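Local coordinates for sugar ABC transporter (Sugar-binding protein) (Bacillus halodurans, PDB 4YO7) that binds myo-inositol between its two lobes and probably serves as the solute-binding component of a sugar ABC transporter, at residues Lys46-Leu59 with Phe97-Val110. Numbering follows the deposited sequence. Where two conformers were deposited one is given.
Sequences KVIGVSISNLDEFL and FISRNVDAIIVNPV. With INS (1,2,3,4,5,6-hexahydroxy-cyclohexane), chain F.
Asn108 OD1 takes two bonds from Ser53: the hydroxyl OG at 2.7 Å, tilted from the carbonyl plane, and the backbone N, lying in that plane on a lone pair. A chi1 of 170° swings the amide of Asn108 across to the end of the neighbouring strand, while its ND2 binds Ala132 O; an amide suits this place because it accepts and donates at once. Were an alanine here, both Ser53 donors and Ala132 O would probably lose this partner, and the loop towards the inositol could shift. These residues follow directly on two adjacent parallel strands, 46-52 and 104-107, in the Rossmann-like sheet of one lobe of a periplasmic binding protein. Gly49 N to Ala104 O, Ile106 N to Gly49 O, Ser51 N to Ile106 O and Asn108 N to Ser51 O form the ladder. At its far end the regular ladder gives way to Asp103: its OD2 accepts from Val47 N at 2.9 Å through its anti lone pair, and its N, not that of Ala104, gives to Val47 O. Beyond Ser53 the chain turns into helix 57-70, where the N-cap Asp56 accepts from Leu59 N with OD1 and holds inositol O2 and O1 with OD1 and OD2. Leu59 CD1 lies 3.3 Å from inositol O1 and against Asn108 OD1. On one face of the sheet Val50 and Ile106 lie side by side, Val50 CG2 4.0 Å from Ile106 CD1; Ile106 packs on Ala295 of helix 284-299 and Val50 on Phe80 of strand 76-82. On the other face Ser51 OG is bonded to Gln93 and Gln90 of helix 87-100, and Phe97 of that helix packs against the strand. Gly49 lets this ring lie flat, since a beta carbon would collide with it: Gly49 CA sits 3.6 Å from the Phe97 ring centroid, 8° off its normal, in a CH-pi contact.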
loop_
_atom_site.group_PDB
_atom_site.type_symbol
_atom_site.label_atom_id
_atom_site.label_comp_id
_atom_site.label_asym_id
_atom_site.label_seq_id
_atom_site.Cartn_x
_atom_site.Cartn_y
_atom_site.Cartn_z
ATOM N N LYS A 46 14.154 -21.282 15.585
ATOM C CA LYS A 46 13.239 -20.183 15.867
ATOM C C LYS A 46 12.152 -20.142 14.791
ATOM O O LYS A 46 12.304 -20.715 13.738
ATOM C CB LYS A 46 13.995 -18.864 15.946
ATOM C CG LYS A 46 14.750 -18.729 17.267
ATOM C CD LYS A 46 15.410 -17.408 17.421
ATOM C CE LYS A 46 16.542 -17.477 18.444
ATOM N NZ LYS A 46 16.059 -17.938 19.752
ATOM N N VAL A 47 11.029 -19.515 15.116
ATOM C CA VAL A 47 9.875 -19.514 14.227
ATOM C C VAL A 47 9.329 -18.112 14.159
ATOM O O VAL A 47 9.137 -17.478 15.182
ATOM C CB VAL A 47 8.758 -20.472 14.719
ATOM C CG1 VAL A 47 7.582 -20.506 13.735
ATOM C CG2 VAL A 47 9.316 -21.886 14.915
ATOM N N ILE A 48 9.042 -17.655 12.949
ATOM C CA ILE A 48 8.347 -16.399 12.749
ATOM C C ILE A 48 7.033 -16.667 12.038
ATOM O O ILE A 48 7.016 -17.329 11.010
ATOM C CB ILE A 48 9.204 -15.401 11.967
ATOM C CG1 ILE A 48 10.359 -14.938 12.859
ATOM C CG2 ILE A 48 8.387 -14.183 11.518
ATOM C CD1 ILE A 48 11.415 -14.095 12.167
ATOM N N GLY A 49 5.948 -16.126 12.595
ATOM C CA GLY A 49 4.637 -16.248 11.984
ATOM C C GLY A 49 4.307 -14.967 11.238
ATOM O O GLY A 49 4.455 -13.903 11.783
ATOM N N VAL A 50 3.859 -15.095 9.995
ATOM C CA VAL A 50 3.509 -13.949 9.164
ATOM C C VAL A 50 2.067 -14.069 8.712
ATOM O O VAL A 50 1.660 -15.129 8.244
ATOM C CB VAL A 50 4.411 -13.886 7.937
ATOM C CG1 VAL A 50 4.126 -12.658 7.063
ATOM C CG2 VAL A 50 5.845 -13.882 8.394
ATOM N N SER A 51 1.303 -12.995 8.862
ATOM C CA SER A 51 -0.051 -12.941 8.314
ATOM C C SER A 51 -0.185 -11.718 7.433
ATOM O O SER A 51 -0.245 -10.601 7.934
ATOM C CB SER A 51 -1.103 -12.913 9.420
ATOM O OG SER A 51 -2.424 -12.769 8.878
ATOM N N ILE A 52 -0.235 -11.954 6.118
ATOM C CA ILE A 52 -0.408 -10.868 5.168
ATOM C C ILE A 52 -1.910 -10.709 4.921
ATOM O O ILE A 52 -2.635 -11.684 4.964
ATOM C CB ILE A 52 0.377 -11.130 3.863
ATOM C CG1 ILE A 52 0.521 -9.848 3.042
ATOM C CG2 ILE A 52 -0.237 -12.265 3.040
ATOM C CD1 ILE A 52 1.617 -9.925 2.002
ATOM N N SER A 53 -2.386 -9.486 4.720
ATOM C CA SER A 53 -3.833 -9.278 4.549
ATOM C C SER A 53 -4.412 -10.053 3.372
ATOM O O SER A 53 -5.491 -10.618 3.491
ATOM C CB SER A 53 -4.169 -7.782 4.388
ATOM O OG SER A 53 -3.590 -7.248 3.221
ATOM N N ASN A 54 -3.700 -10.051 2.252
ATOM C CA ASN A 54 -4.112 -10.733 1.036
ATOM C C ASN A 54 -3.000 -10.570 0.025
ATOM O O ASN A 54 -2.065 -9.806 0.264
ATOM C CB ASN A 54 -5.470 -10.209 0.510
ATOM C CG ASN A 54 -5.380 -8.871 -0.214
ATOM O OD1 ASN A 54 -4.754 -7.899 0.244
ATOM N ND2 ASN A 54 -6.052 -8.807 -1.339
ATOM N N LEU A 55 -3.083 -11.310 -1.078
ATOM C CA LEU A 55 -2.062 -11.260 -2.120
ATOM C C LEU A 55 -2.538 -10.445 -3.318
ATOM O O LEU A 55 -2.712 -10.960 -4.422
ATOM C CB LEU A 55 -1.661 -12.680 -2.523
ATOM C CG LEU A 55 -0.982 -13.425 -1.365
ATOM C CD1 LEU A 55 -0.795 -14.887 -1.750
ATOM C CD2 LEU A 55 0.349 -12.820 -0.983
ATOM N N ASP A 56 -2.726 -9.152 -3.101
ATOM C CA ASP A 56 -3.125 -8.278 -4.194
ATOM C C ASP A 56 -1.900 -7.882 -5.037
ATOM O O ASP A 56 -0.797 -8.396 -4.805
ATOM C CB ASP A 56 -3.912 -7.068 -3.660
ATOM C CG ASP A 56 -3.121 -6.179 -2.697
ATOM O OD1 ASP A 56 -1.910 -5.987 -2.889
ATOM O OD2 ASP A 56 -3.749 -5.608 -1.755
ATOM N N GLU A 57 -2.101 -7.033 -6.044
ATOM C CA GLU A 57 -1.047 -6.778 -7.027
ATOM C C GLU A 57 0.251 -6.325 -6.344
ATOM O O GLU A 57 1.310 -6.900 -6.563
ATOM C CB GLU A 57 -1.498 -5.743 -8.061
ATOM C CG GLU A 57 -0.542 -5.575 -9.262
ATOM C CD GLU A 57 -0.680 -6.656 -10.325
ATOM O OE1 GLU A 57 -1.601 -7.500 -10.234
ATOM O OE2 GLU A 57 0.135 -6.649 -11.271
ATOM N N PHE A 58 0.168 -5.312 -5.505
ATOM C CA PHE A 58 1.352 -4.797 -4.834
ATOM C C PHE A 58 1.856 -5.745 -3.746
ATOM O O PHE A 58 3.071 -6.013 -3.647
ATOM C CB PHE A 58 1.066 -3.412 -4.257
ATOM C CG PHE A 58 2.186 -2.862 -3.425
ATOM C CD1 PHE A 58 3.232 -2.168 -4.025
ATOM C CD2 PHE A 58 2.226 -3.062 -2.061
ATOM C CE1 PHE A 58 4.277 -1.661 -3.266
ATOM C CE2 PHE A 58 3.289 -2.554 -1.299
ATOM C CZ PHE A 58 4.301 -1.857 -1.918
ATOM N N LEU A 59 0.948 -6.289 -2.935
ATOM C CA LEU A 59 1.378 -7.063 -1.784
ATOM C C LEU A 59 2.011 -8.386 -2.204
ATOM O O LEU A 59 2.803 -8.965 -1.463
ATOM C CB LEU A 59 0.222 -7.286 -0.813
ATOM C CG LEU A 59 -0.142 -6.064 0.028
ATOM C CD1 LEU A 59 -1.371 -6.385 0.838
ATOM C CD2 LEU A 59 1.017 -5.563 0.947
ATOM N N PHE A 97 -0.320 -18.460 16.112
ATOM C CA PHE A 97 1.079 -18.099 16.331
ATOM C C PHE A 97 1.399 -17.934 17.818
ATOM O O PHE A 97 2.436 -18.372 18.275
ATOM C CB PHE A 97 1.446 -16.809 15.603
ATOM C CG PHE A 97 1.302 -16.857 14.100
ATOM C CD1 PHE A 97 1.387 -18.031 13.371
ATOM C CD2 PHE A 97 1.139 -15.652 13.414
ATOM C CE1 PHE A 97 1.259 -18.000 11.981
ATOM C CE2 PHE A 97 1.012 -15.634 12.054
ATOM C CZ PHE A 97 1.081 -16.796 11.339
ATOM N N ILE A 98 0.502 -17.309 18.583
ATOM C CA ILE A 98 0.693 -17.176 20.020
ATOM C C ILE A 98 0.702 -18.548 20.685
ATOM O O ILE A 98 1.576 -18.834 21.494
ATOM C CB ILE A 98 -0.396 -16.309 20.641
ATOM C CG1 ILE A 98 -0.217 -14.871 20.163
ATOM C CG2 ILE A 98 -0.348 -16.382 22.158
ATOM C CD1 ILE A 98 -1.384 -13.951 20.498
ATOM N N SER A 99 -0.236 -19.399 20.314
ATOM C CA SER A 99 -0.327 -20.697 20.968
ATOM C C SER A 99 0.876 -21.608 20.682
ATOM O O SER A 99 1.217 -22.461 21.509
ATOM C CB SER A 99 -1.619 -21.394 20.595
ATOM O OG SER A 99 -1.613 -21.958 19.299
ATOM N N ARG A 100 1.491 -21.416 19.519
ATOM C CA ARG A 100 2.715 -22.113 19.119
ATOM C C ARG A 100 3.956 -21.562 19.808
ATOM O O ARG A 100 5.025 -22.182 19.771
ATOM C CB ARG A 100 2.928 -21.996 17.602
ATOM C CG ARG A 100 2.058 -22.824 16.715
ATOM C CD ARG A 100 2.279 -22.333 15.281
ATOM N NE ARG A 100 1.612 -23.170 14.276
ATOM C CZ ARG A 100 2.195 -24.163 13.611
ATOM N NH1 ARG A 100 3.467 -24.467 13.830
ATOM N NH2 ARG A 100 1.498 -24.866 12.725
ATOM N N ASN A 101 3.812 -20.378 20.404
ATOM C CA ASN A 101 4.896 -19.616 21.014
ATOM C C ASN A 101 5.996 -19.256 20.020
ATOM O O ASN A 101 7.187 -19.469 20.282
ATOM C CB ASN A 101 5.487 -20.351 22.230
ATOM C CG ASN A 101 6.147 -19.403 23.207
ATOM O OD1 ASN A 101 5.778 -18.227 23.285
ATOM N ND2 ASN A 101 7.129 -19.894 23.949
ATOM N N VAL A 102 5.604 -18.719 18.870
ATOM C CA VAL A 102 6.589 -18.246 17.903
ATOM C C VAL A 102 7.440 -17.137 18.509
ATOM O O VAL A 102 7.088 -16.516 19.515
ATOM C CB VAL A 102 5.944 -17.741 16.587
ATOM C CG1 VAL A 102 5.076 -18.832 15.931
ATOM C CG2 VAL A 102 5.125 -16.469 16.833
ATOM N N ASP A 103 8.579 -16.889 17.879
ATOM C CA ASP A 103 9.560 -15.939 18.393
ATOM C C ASP A 103 9.311 -14.505 17.957
ATOM O O ASP A 103 9.748 -13.568 18.633
ATOM C CB ASP A 103 10.950 -16.405 17.977
ATOM C CG ASP A 103 11.296 -17.734 18.576
ATOM O OD1 ASP A 103 11.710 -17.758 19.764
ATOM O OD2 ASP A 103 11.138 -18.755 17.868
ATOM N N ALA A 104 8.584 -14.336 16.864
ATOM C CA ALA A 104 8.119 -13.020 16.427
ATOM C C ALA A 104 6.991 -13.199 15.443
ATOM O O ALA A 104 6.864 -14.242 14.808
ATOM C CB ALA A 104 9.238 -12.192 15.798
ATOM N N ILE A 105 6.168 -12.155 15.336
ATOM C CA ILE A 105 5.020 -12.132 14.435
ATOM C C ILE A 105 5.125 -10.909 13.534
ATOM O O ILE A 105 5.457 -9.834 13.995
ATOM C CB ILE A 105 3.705 -12.109 15.213
ATOM C CG1 ILE A 105 3.559 -13.443 15.953
ATOM C CG2 ILE A 105 2.515 -11.868 14.292
ATOM C CD1 ILE A 105 2.428 -13.480 16.959
ATOM N N ILE A 106 4.849 -11.116 12.252
ATOM C CA ILE A 106 4.696 -10.027 11.279
ATOM C C ILE A 106 3.238 -10.022 10.843
ATOM O O ILE A 106 2.733 -11.041 10.359
ATOM C CB ILE A 106 5.602 -10.182 10.029
ATOM C CG1 ILE A 106 7.074 -10.272 10.428
ATOM C CG2 ILE A 106 5.358 -9.016 9.053
ATOM C CD1 ILE A 106 7.992 -10.649 9.270
ATOM N N VAL A 107 2.572 -8.874 11.018
ATOM C CA VAL A 107 1.200 -8.670 10.529
ATOM C C VAL A 107 1.097 -7.477 9.584
ATOM O O VAL A 107 1.625 -6.410 9.852
ATOM C CB VAL A 107 0.202 -8.430 11.682
ATOM C CG1 VAL A 107 -1.197 -8.072 11.163
ATOM C CG2 VAL A 107 0.116 -9.656 12.552
ATOM N N ASN A 108 0.405 -7.709 8.477
ATOM C CA ASN A 108 -0.102 -6.677 7.567
ATOM C C ASN A 108 -1.654 -6.572 7.782
ATOM O O ASN A 108 -2.380 -7.439 7.322
ATOM C CB ASN A 108 0.305 -7.112 6.152
ATOM C CG ASN A 108 -0.329 -6.313 5.066
ATOM O OD1 ASN A 108 -1.124 -6.836 4.306
ATOM N ND2 ASN A 108 0.076 -5.044 4.927
ATOM N N PRO A 109 -2.148 -5.576 8.562
ATOM C CA PRO A 109 -3.522 -5.715 9.093
ATOM C C PRO A 109 -4.633 -5.584 8.072
ATOM O O PRO A 109 -4.615 -4.675 7.268
ATOM C CB PRO A 109 -3.669 -4.564 10.088
ATOM C CG PRO A 109 -2.364 -3.867 10.137
ATOM C CD PRO A 109 -1.384 -4.501 9.237
ATOM N N VAL A 110 -5.611 -6.468 8.173
ATOM C CA VAL A 110 -6.794 -6.412 7.343
ATOM C C VAL A 110 -7.572 -5.126 7.565
ATOM O O VAL A 110 -8.042 -4.522 6.608
ATOM C CB VAL A 110 -7.666 -7.655 7.601
ATOM C CG1 VAL A 110 -9.058 -7.525 6.956
ATOM C CG2 VAL A 110 -6.916 -8.882 7.087
HETATM C C1 INS F . -2.770 -2.364 -0.422
HETATM C C2 INS F . -2.584 -2.393 -1.935
HETATM C C3 INS F . -2.237 -0.984 -2.415
HETATM C C4 INS F . -0.956 -0.468 -1.751
HETATM C C5 INS F . -1.137 -0.489 -0.219
HETATM C C6 INS F . -1.490 -1.894 0.248
HETATM O O1 INS F . -3.078 -3.694 0.080
HETATM O O2 INS F . -1.504 -3.279 -2.224
HETATM O O3 INS F . -2.076 -1.067 -3.862
HETATM O O4 INS F . -0.722 0.894 -2.140
HETATM O O5 INS F . 0.114 -0.115 0.386
HETATM O O6 INS F . -1.723 -1.840 1.709
#